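Local coordinates for protein PspGI restriction endonuclease (Pyrococcus sp. GI-H, PDB 3BM3) that probably cuts DNA at a specific sequence as a type II restriction endonuclease, gripping its substrate as a dimer with base flipping, at residues C[17-31]-C[58-71]. The protein carries 2 engineered substitutions. Sequence-based numbering, arbitrary orientation.
Sequences IPPTNEIIEEAITEL and MLEEKAFEIYKEYE. With nucleotides of chain A.
Helix 20-31 crosses residues 58-71 of the long helix 52-80 steeply, their axes 8.5 Å apart at closest and their directions 117° apart, with Ala27 facing Ala63 where the backbones come nearest. This is knobs-into-holes packing between two helices of a PDDEXK-clan nuclease of the EcoRII C-terminal family. Ala27 fits among Leu59, Lys62, Ala63 and Ile66; its CB lies a tight 3.4 Å from Leu59 CD1. In return, Leu59 and Ile66 enter holes on helix 20-31. Ile23 is the next knob: its CG2 meets Ile66 CG2 at 3.7 Å, while its CD1 lies at the edge of the Tyr70 ring, in plane. At the far end Leu31 CD1 rests 3.5 Å from Lys62 CB.

Pro18 covers one face of Tyr70, its CD 4.0 Å from the ring centroid in a CH-pi contact. That ring sends OH 2.9 Å to Glu26 OE1, on its syn lone pair, with ring and carboxylate planes 55° apart. Glu26 reaches it because CG stands anti to the backbone N (chi1 -175°) and the chain runs out extended. The loop ahead of the helix is further tied to helix 85-115, where Arg99 binds the carbonyls of Ile17 and Pro18.

Next to this interface the helix meets the DNA: Phe64 lies nearly parallel over the DA6 adenine, while Tyr67, on the same side but tilted, takes its N1-C2 edge, consistent with a base turned out of the duplex. Ile17 CD1 touches Tyr67 CE1 at 3.7 Å, and Tyr67 OH donates to Glu71 OE2 at 2.7 Å, on its anti side and out of the carboxylate plane. With an alanine in place of Tyr67, the N1-C2 edge would probably lose its aromatic neighbour, Ile17 CD1 its ring contact and Glu71 OE2 its hydroxyl donor. Arg96 NH1 also pairs with that OE2.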
loop_
_atom_site.group_PDB
_atom_site.type_symbol
_atom_site.label_atom_id
_atom_site.label_comp_id
_atom_site.label_asym_id
_atom_site.label_seq_id
_atom_site.Cartn_x
_atom_site.Cartn_y
_atom_site.Cartn_z
ATOM N N ILE C 17 -24.906 -1.650 -6.651
ATOM C CA ILE C 17 -24.151 -2.380 -7.644
ATOM C C ILE C 17 -23.983 -3.815 -7.168
ATOM O O ILE C 17 -23.469 -4.052 -6.076
ATOM C CB ILE C 17 -22.748 -1.780 -7.922
ATOM C CG1 ILE C 17 -22.856 -0.310 -8.370
ATOM C CG2 ILE C 17 -22.056 -2.650 -8.952
ATOM C CD1 ILE C 17 -21.573 0.375 -8.549
ATOM N N PRO C 18 -24.408 -4.782 -7.982
ATOM C CA PRO C 18 -24.282 -6.169 -7.591
ATOM C C PRO C 18 -22.871 -6.530 -7.135
ATOM O O PRO C 18 -21.900 -5.943 -7.622
ATOM C CB PRO C 18 -24.635 -6.904 -8.877
ATOM C CG PRO C 18 -25.647 -6.017 -9.509
ATOM C CD PRO C 18 -25.121 -4.644 -9.263
ATOM N N PRO C 19 -22.763 -7.435 -6.164
ATOM C CA PRO C 19 -21.417 -7.730 -5.656
ATOM C C PRO C 19 -20.518 -8.390 -6.687
ATOM O O PRO C 19 -20.983 -8.977 -7.658
ATOM C CB PRO C 19 -21.665 -8.670 -4.494
ATOM C CG PRO C 19 -23.038 -9.173 -4.671
ATOM C CD PRO C 19 -23.803 -8.179 -5.444
ATOM N N THR C 20 -19.225 -8.264 -6.466
ATOM C CA THR C 20 -18.242 -8.745 -7.415
ATOM C C THR C 20 -18.449 -10.224 -7.746
ATOM O O THR C 20 -18.337 -10.604 -8.899
ATOM C CB THR C 20 -16.813 -8.519 -6.888
ATOM O OG1 THR C 20 -16.634 -7.138 -6.656
ATOM C CG2 THR C 20 -15.767 -8.976 -7.884
ATOM N N ASN C 21 -18.750 -11.037 -6.750
ATOM C CA ASN C 21 -18.958 -12.470 -7.001
ATOM C C ASN C 21 -20.047 -12.675 -8.051
ATOM O O ASN C 21 -19.891 -13.475 -8.984
ATOM C CB ASN C 21 -19.237 -13.230 -5.694
ATOM C CG ASN C 21 -20.566 -12.859 -5.032
ATOM O OD1 ASN C 21 -20.996 -11.708 -5.014
ATOM N ND2 ASN C 21 -21.216 -13.858 -4.468
ATOM N N GLU C 22 -21.139 -11.920 -7.934
ATOM C CA GLU C 22 -22.234 -12.027 -8.892
ATOM C C GLU C 22 -21.825 -11.569 -10.279
ATOM O O GLU C 22 -22.177 -12.200 -11.282
ATOM C CB GLU C 22 -23.465 -11.258 -8.390
ATOM C CG GLU C 22 -24.006 -11.868 -7.108
ATOM C CD GLU C 22 -25.230 -11.190 -6.539
ATOM O OE1 GLU C 22 -25.857 -10.349 -7.234
ATOM O OE2 GLU C 22 -25.566 -11.529 -5.371
ATOM N N ILE C 23 -21.055 -10.487 -10.332
ATOM C CA ILE C 23 -20.592 -9.957 -11.587
ATOM C C ILE C 23 -19.632 -10.930 -12.244
ATOM O O ILE C 23 -19.696 -11.133 -13.444
ATOM C CB ILE C 23 -19.943 -8.580 -11.400
ATOM C CG1 ILE C 23 -21.014 -7.572 -10.915
ATOM C CG2 ILE C 23 -19.302 -8.122 -12.679
ATOM C CD1 ILE C 23 -20.487 -6.162 -10.679
ATOM N N ILE C 24 -18.760 -11.544 -11.446
ATOM C CA ILE C 24 -17.815 -12.527 -11.968
ATOM C C ILE C 24 -18.594 -13.717 -12.545
ATOM O O ILE C 24 -18.277 -14.235 -13.644
ATOM C CB ILE C 24 -16.820 -12.975 -10.879
ATOM C CG1 ILE C 24 -15.821 -11.841 -10.562
ATOM C CG2 ILE C 24 -16.012 -14.249 -11.307
ATOM C CD1 ILE C 24 -14.773 -11.634 -11.612
ATOM N N GLU C 25 -19.622 -14.149 -11.819
ATOM C CA GLU C 25 -20.460 -15.267 -12.328
ATOM C C GLU C 25 -21.134 -14.876 -13.629
ATOM O O GLU C 25 -21.184 -15.674 -14.563
ATOM C CB GLU C 25 -21.479 -15.742 -11.299
ATOM C CG GLU C 25 -20.886 -16.438 -10.056
ATOM C CD GLU C 25 -19.996 -17.663 -10.382
ATOM O OE1 GLU C 25 -20.255 -18.370 -11.386
ATOM O OE2 GLU C 25 -19.031 -17.913 -9.621
ATOM N N GLU C 26 -21.630 -13.643 -13.706
ATOM C CA GLU C 26 -22.235 -13.142 -14.929
ATOM C C GLU C 26 -21.236 -13.181 -16.082
ATOM O O GLU C 26 -21.563 -13.627 -17.197
ATOM C CB GLU C 26 -22.728 -11.728 -14.727
ATOM C CG GLU C 26 -23.460 -11.180 -15.893
ATOM C CD GLU C 26 -24.269 -9.950 -15.528
ATOM O OE1 GLU C 26 -24.253 -9.521 -14.325
ATOM O OE2 GLU C 26 -24.914 -9.432 -16.469
ATOM N N ALA C 27 -20.025 -12.718 -15.799
ATOM C CA ALA C 27 -18.942 -12.698 -16.775
ATOM C C ALA C 27 -18.590 -14.118 -17.204
ATOM O O ALA C 27 -18.351 -14.352 -18.372
ATOM C CB ALA C 27 -17.706 -12.016 -16.214
ATOM N N ILE C 28 -18.490 -15.023 -16.232
ATOM C CA ILE C 28 -18.190 -16.435 -16.523
ATOM C C ILE C 28 -19.200 -16.995 -17.525
ATOM O O ILE C 28 -18.828 -17.684 -18.501
ATOM C CB ILE C 28 -18.167 -17.269 -15.246
ATOM C CG1 ILE C 28 -16.864 -17.005 -14.484
ATOM C CG2 ILE C 28 -18.368 -18.760 -15.566
ATOM C CD1 ILE C 28 -16.837 -17.510 -13.074
ATOM N N THR C 29 -20.474 -16.708 -17.283
ATOM C CA THR C 29 -21.549 -17.167 -18.156
ATOM C C THR C 29 -21.391 -16.562 -19.545
ATOM O O THR C 29 -21.330 -17.279 -20.552
ATOM C CB THR C 29 -22.909 -16.803 -17.567
ATOM O OG1 THR C 29 -23.064 -17.522 -16.341
ATOM C CG2 THR C 29 -24.037 -17.187 -18.513
ATOM N N GLU C 30 -21.276 -15.243 -19.576
ATOM C CA GLU C 30 -21.142 -14.505 -20.820
ATOM C C GLU C 30 -19.981 -14.953 -21.691
ATOM O O GLU C 30 -20.159 -15.115 -22.903
ATOM C CB GLU C 30 -21.086 -13.002 -20.548
ATOM C CG GLU C 30 -22.447 -12.490 -20.091
ATOM C CD GLU C 30 -22.496 -10.989 -19.878
ATOM O OE1 GLU C 30 -23.494 -10.516 -19.270
ATOM O OE2 GLU C 30 -21.577 -10.280 -20.344
ATOM N N LEU C 31 -18.826 -15.206 -21.075
ATOM C CA LEU C 31 -17.621 -15.632 -21.783
ATOM C C LEU C 31 -17.538 -17.147 -21.994
ATOM O O LEU C 31 -16.589 -17.631 -22.599
ATOM C CB LEU C 31 -16.374 -15.210 -20.996
ATOM C CG LEU C 31 -16.118 -13.703 -20.907
ATOM C CD1 LEU C 31 -14.906 -13.448 -20.009
ATOM C CD2 LEU C 31 -15.939 -13.074 -22.309
HETATM N N MSE C 58 -9.052 -12.044 -19.352
HETATM C CA MSE C 58 -10.297 -11.924 -20.109
HETATM C C MSE C 58 -11.488 -11.805 -19.164
HETATM O O MSE C 58 -12.369 -10.970 -19.376
HETATM C CB MSE C 58 -10.456 -13.109 -21.082
HETATM C CG MSE C 58 -11.708 -13.927 -20.887
HETATM SE SE MSE C 58 -12.188 -14.861 -22.505
HETATM C CE MSE C 58 -12.464 -13.319 -23.675
ATOM N N LEU C 59 -11.502 -12.642 -18.128
ATOM C CA LEU C 59 -12.573 -12.664 -17.161
ATOM C C LEU C 59 -12.582 -11.366 -16.350
ATOM O O LEU C 59 -13.649 -10.773 -16.094
ATOM C CB LEU C 59 -12.428 -13.887 -16.227
ATOM C CG LEU C 59 -13.559 -14.115 -15.223
ATOM C CD1 LEU C 59 -14.945 -14.020 -15.863
ATOM C CD2 LEU C 59 -13.374 -15.471 -14.539
ATOM N N GLU C 60 -11.399 -10.941 -15.960
ATOM C CA GLU C 60 -11.249 -9.701 -15.248
ATOM C C GLU C 60 -11.825 -8.537 -16.067
ATOM O O GLU C 60 -12.612 -7.739 -15.567
ATOM C CB GLU C 60 -9.777 -9.496 -14.928
ATOM C CG GLU C 60 -9.532 -8.465 -13.921
ATOM C CD GLU C 60 -9.374 -7.102 -14.523
ATOM O OE1 GLU C 60 -9.372 -6.968 -15.765
ATOM O OE2 GLU C 60 -9.248 -6.174 -13.731
ATOM N N GLU C 61 -11.460 -8.485 -17.343
ATOM C CA GLU C 61 -11.871 -7.388 -18.217
ATOM C C GLU C 61 -13.385 -7.393 -18.404
ATOM O O GLU C 61 -14.035 -6.347 -18.309
ATOM C CB GLU C 61 -11.146 -7.479 -19.565
ATOM C CG GLU C 61 -9.693 -7.157 -19.448
ATOM C CD GLU C 61 -8.871 -7.504 -20.659
ATOM O OE1 GLU C 61 -9.286 -8.361 -21.487
ATOM O OE2 GLU C 61 -7.782 -6.898 -20.777
ATOM N N LYS C 62 -13.964 -8.569 -18.623
ATOM C CA LYS C 62 -15.400 -8.688 -18.825
ATOM C C LYS C 62 -16.168 -8.306 -17.577
ATOM O O LYS C 62 -17.155 -7.558 -17.663
ATOM C CB LYS C 62 -15.799 -10.092 -19.276
ATOM C CG LYS C 62 -17.225 -10.190 -19.740
ATOM C CD LYS C 62 -17.473 -9.208 -20.922
ATOM C CE LYS C 62 -18.392 -9.711 -21.998
ATOM N NZ LYS C 62 -18.237 -8.842 -23.213
ATOM N N ALA C 63 -15.697 -8.768 -16.419
ATOM C CA ALA C 63 -16.338 -8.421 -15.137
ATOM C C ALA C 63 -16.265 -6.924 -14.956
ATOM O O ALA C 63 -17.229 -6.322 -14.504
ATOM C CB ALA C 63 -15.643 -9.113 -13.994
ATOM N N PHE C 64 -15.141 -6.325 -15.323
ATOM C CA PHE C 64 -14.993 -4.839 -15.210
ATOM C C PHE C 64 -15.996 -4.131 -16.122
ATOM O O PHE C 64 -16.675 -3.184 -15.731
ATOM C CB PHE C 64 -13.585 -4.417 -15.537
ATOM C CG PHE C 64 -13.296 -2.966 -15.263
ATOM C CD1 PHE C 64 -14.005 -2.260 -14.308
ATOM C CD2 PHE C 64 -12.242 -2.331 -15.900
ATOM C CE1 PHE C 64 -13.740 -0.951 -14.043
ATOM C CE2 PHE C 64 -11.952 -0.996 -15.618
ATOM C CZ PHE C 64 -12.717 -0.311 -14.667
ATOM N N GLU C 65 -16.119 -4.607 -17.342
ATOM C CA GLU C 65 -17.095 -4.039 -18.248
ATOM C C GLU C 65 -18.528 -4.127 -17.694
ATOM O O GLU C 65 -19.295 -3.154 -17.767
ATOM C CB GLU C 65 -16.984 -4.706 -19.623
ATOM C CG GLU C 65 -18.166 -4.555 -20.498
ATOM C CD GLU C 65 -18.243 -5.702 -21.499
ATOM O OE1 GLU C 65 -17.164 -6.134 -21.973
ATOM O OE2 GLU C 65 -19.380 -6.172 -21.759
ATOM N N ILE C 66 -18.895 -5.259 -17.113
ATOM C CA ILE C 66 -20.198 -5.409 -16.510
ATOM C C ILE C 66 -20.351 -4.450 -15.343
ATOM O O ILE C 66 -21.365 -3.731 -15.238
ATOM C CB ILE C 66 -20.448 -6.869 -16.066
ATOM C CG1 ILE C 66 -20.604 -7.720 -17.329
ATOM C CG2 ILE C 66 -21.699 -6.998 -15.235
ATOM C CD1 ILE C 66 -20.505 -9.210 -17.066
ATOM N N TYR C 67 -19.349 -4.445 -14.478
ATOM C CA TYR C 67 -19.331 -3.508 -13.367
ATOM C C TYR C 67 -19.600 -2.088 -13.904
ATOM O O TYR C 67 -20.405 -1.349 -13.375
ATOM C CB TYR C 67 -17.970 -3.541 -12.664
ATOM C CG TYR C 67 -17.879 -2.374 -11.745
ATOM C CD1 TYR C 67 -18.466 -2.426 -10.496
ATOM C CD2 TYR C 67 -17.300 -1.181 -12.180
ATOM C CE1 TYR C 67 -18.442 -1.301 -9.679
ATOM C CE2 TYR C 67 -17.263 -0.088 -11.399
ATOM C CZ TYR C 67 -17.846 -0.144 -10.154
ATOM O OH TYR C 67 -17.847 0.974 -9.400
ATOM N N LYS C 68 -18.882 -1.689 -14.937
ATOM C CA LYS C 68 -19.029 -0.297 -15.399
ATOM C C LYS C 68 -20.417 0.002 -15.920
ATOM O O LYS C 68 -20.906 1.117 -15.786
ATOM C CB LYS C 68 -17.990 0.039 -16.440
ATOM C CG LYS C 68 -16.619 0.154 -15.828
ATOM C CD LYS C 68 -15.606 0.733 -16.785
ATOM C CE LYS C 68 -15.270 -0.227 -17.895
ATOM N NZ LYS C 68 -14.073 0.229 -18.657
ATOM N N GLU C 69 -21.051 -0.988 -16.536
ATOM C CA GLU C 69 -22.422 -0.827 -16.979
ATOM C C GLU C 69 -23.332 -0.601 -15.799
ATOM O O GLU C 69 -24.217 0.248 -15.841
ATOM C CB GLU C 69 -22.895 -2.057 -17.751
ATOM C CG GLU C 69 -22.174 -2.268 -19.081
ATOM C CD GLU C 69 -22.628 -3.547 -19.793
ATOM O OE1 GLU C 69 -23.834 -3.651 -20.098
ATOM O OE2 GLU C 69 -21.779 -4.444 -20.070
ATOM N N TYR C 70 -23.130 -1.366 -14.743
ATOM C CA TYR C 70 -23.907 -1.166 -13.521
ATOM C C TYR C 70 -23.590 0.176 -12.881
ATOM O O TYR C 70 -24.481 0.888 -12.448
ATOM C CB TYR C 70 -23.646 -2.273 -12.527
ATOM C CG TYR C 70 -24.255 -3.605 -12.898
ATOM C CD1 TYR C 70 -25.466 -3.691 -13.582
ATOM C CD2 TYR C 70 -23.630 -4.799 -12.550
ATOM C CE1 TYR C 70 -26.013 -4.919 -13.909
ATOM C CE2 TYR C 70 -24.172 -6.015 -12.877
ATOM C CZ TYR C 70 -25.372 -6.074 -13.532
ATOM O OH TYR C 70 -25.957 -7.278 -13.869
ATOM N N GLU C 71 -22.314 0.520 -12.854
ATOM C CA GLU C 71 -21.885 1.801 -12.282
ATOM C C GLU C 71 -22.590 2.940 -13.009
ATOM O O GLU C 71 -23.017 3.904 -12.398
ATOM C CB GLU C 71 -20.391 1.955 -12.466
ATOM C CG GLU C 71 -19.803 3.148 -11.761
ATOM C CD GLU C 71 -18.344 3.317 -12.052
ATOM O OE1 GLU C 71 -18.018 3.736 -13.177
ATOM O OE2 GLU C 71 -17.526 3.024 -11.168
ATOM P P DA A 6 -5.891 -1.517 -9.391
ATOM O OP1 DA A 6 -4.965 -2.676 -9.525
ATOM O OP2 DA A 6 -5.896 -0.466 -10.446
ATOM O "O5'" DA A 6 -7.349 -2.130 -9.225
ATOM C "C5'" DA A 6 -8.492 -1.296 -9.327
ATOM C "C4'" DA A 6 -8.952 -1.262 -10.760
ATOM O "O4'" DA A 6 -9.569 -2.516 -11.136
ATOM C "C3'" DA A 6 -9.981 -0.174 -11.063
ATOM O "O3'" DA A 6 -9.530 0.549 -12.201
ATOM C "C2'" DA A 6 -11.248 -0.950 -11.377
ATOM C "C1'" DA A 6 -10.678 -2.221 -11.962
ATOM N N9 DA A 6 -11.572 -3.379 -11.961
ATOM C C8 DA A 6 -11.327 -4.579 -12.576
ATOM N N7 DA A 6 -12.295 -5.450 -12.443
ATOM C C5 DA A 6 -13.243 -4.781 -11.685
ATOM C C6 DA A 6 -14.506 -5.165 -11.209
ATOM N N6 DA A 6 -15.045 -6.367 -11.435
ATOM N N1 DA A 6 -15.207 -4.264 -10.489
ATOM C C2 DA A 6 -14.662 -3.059 -10.269
ATOM N N3 DA A 6 -13.483 -2.581 -10.663
ATOM C C4 DA A 6 -12.813 -3.503 -11.378
#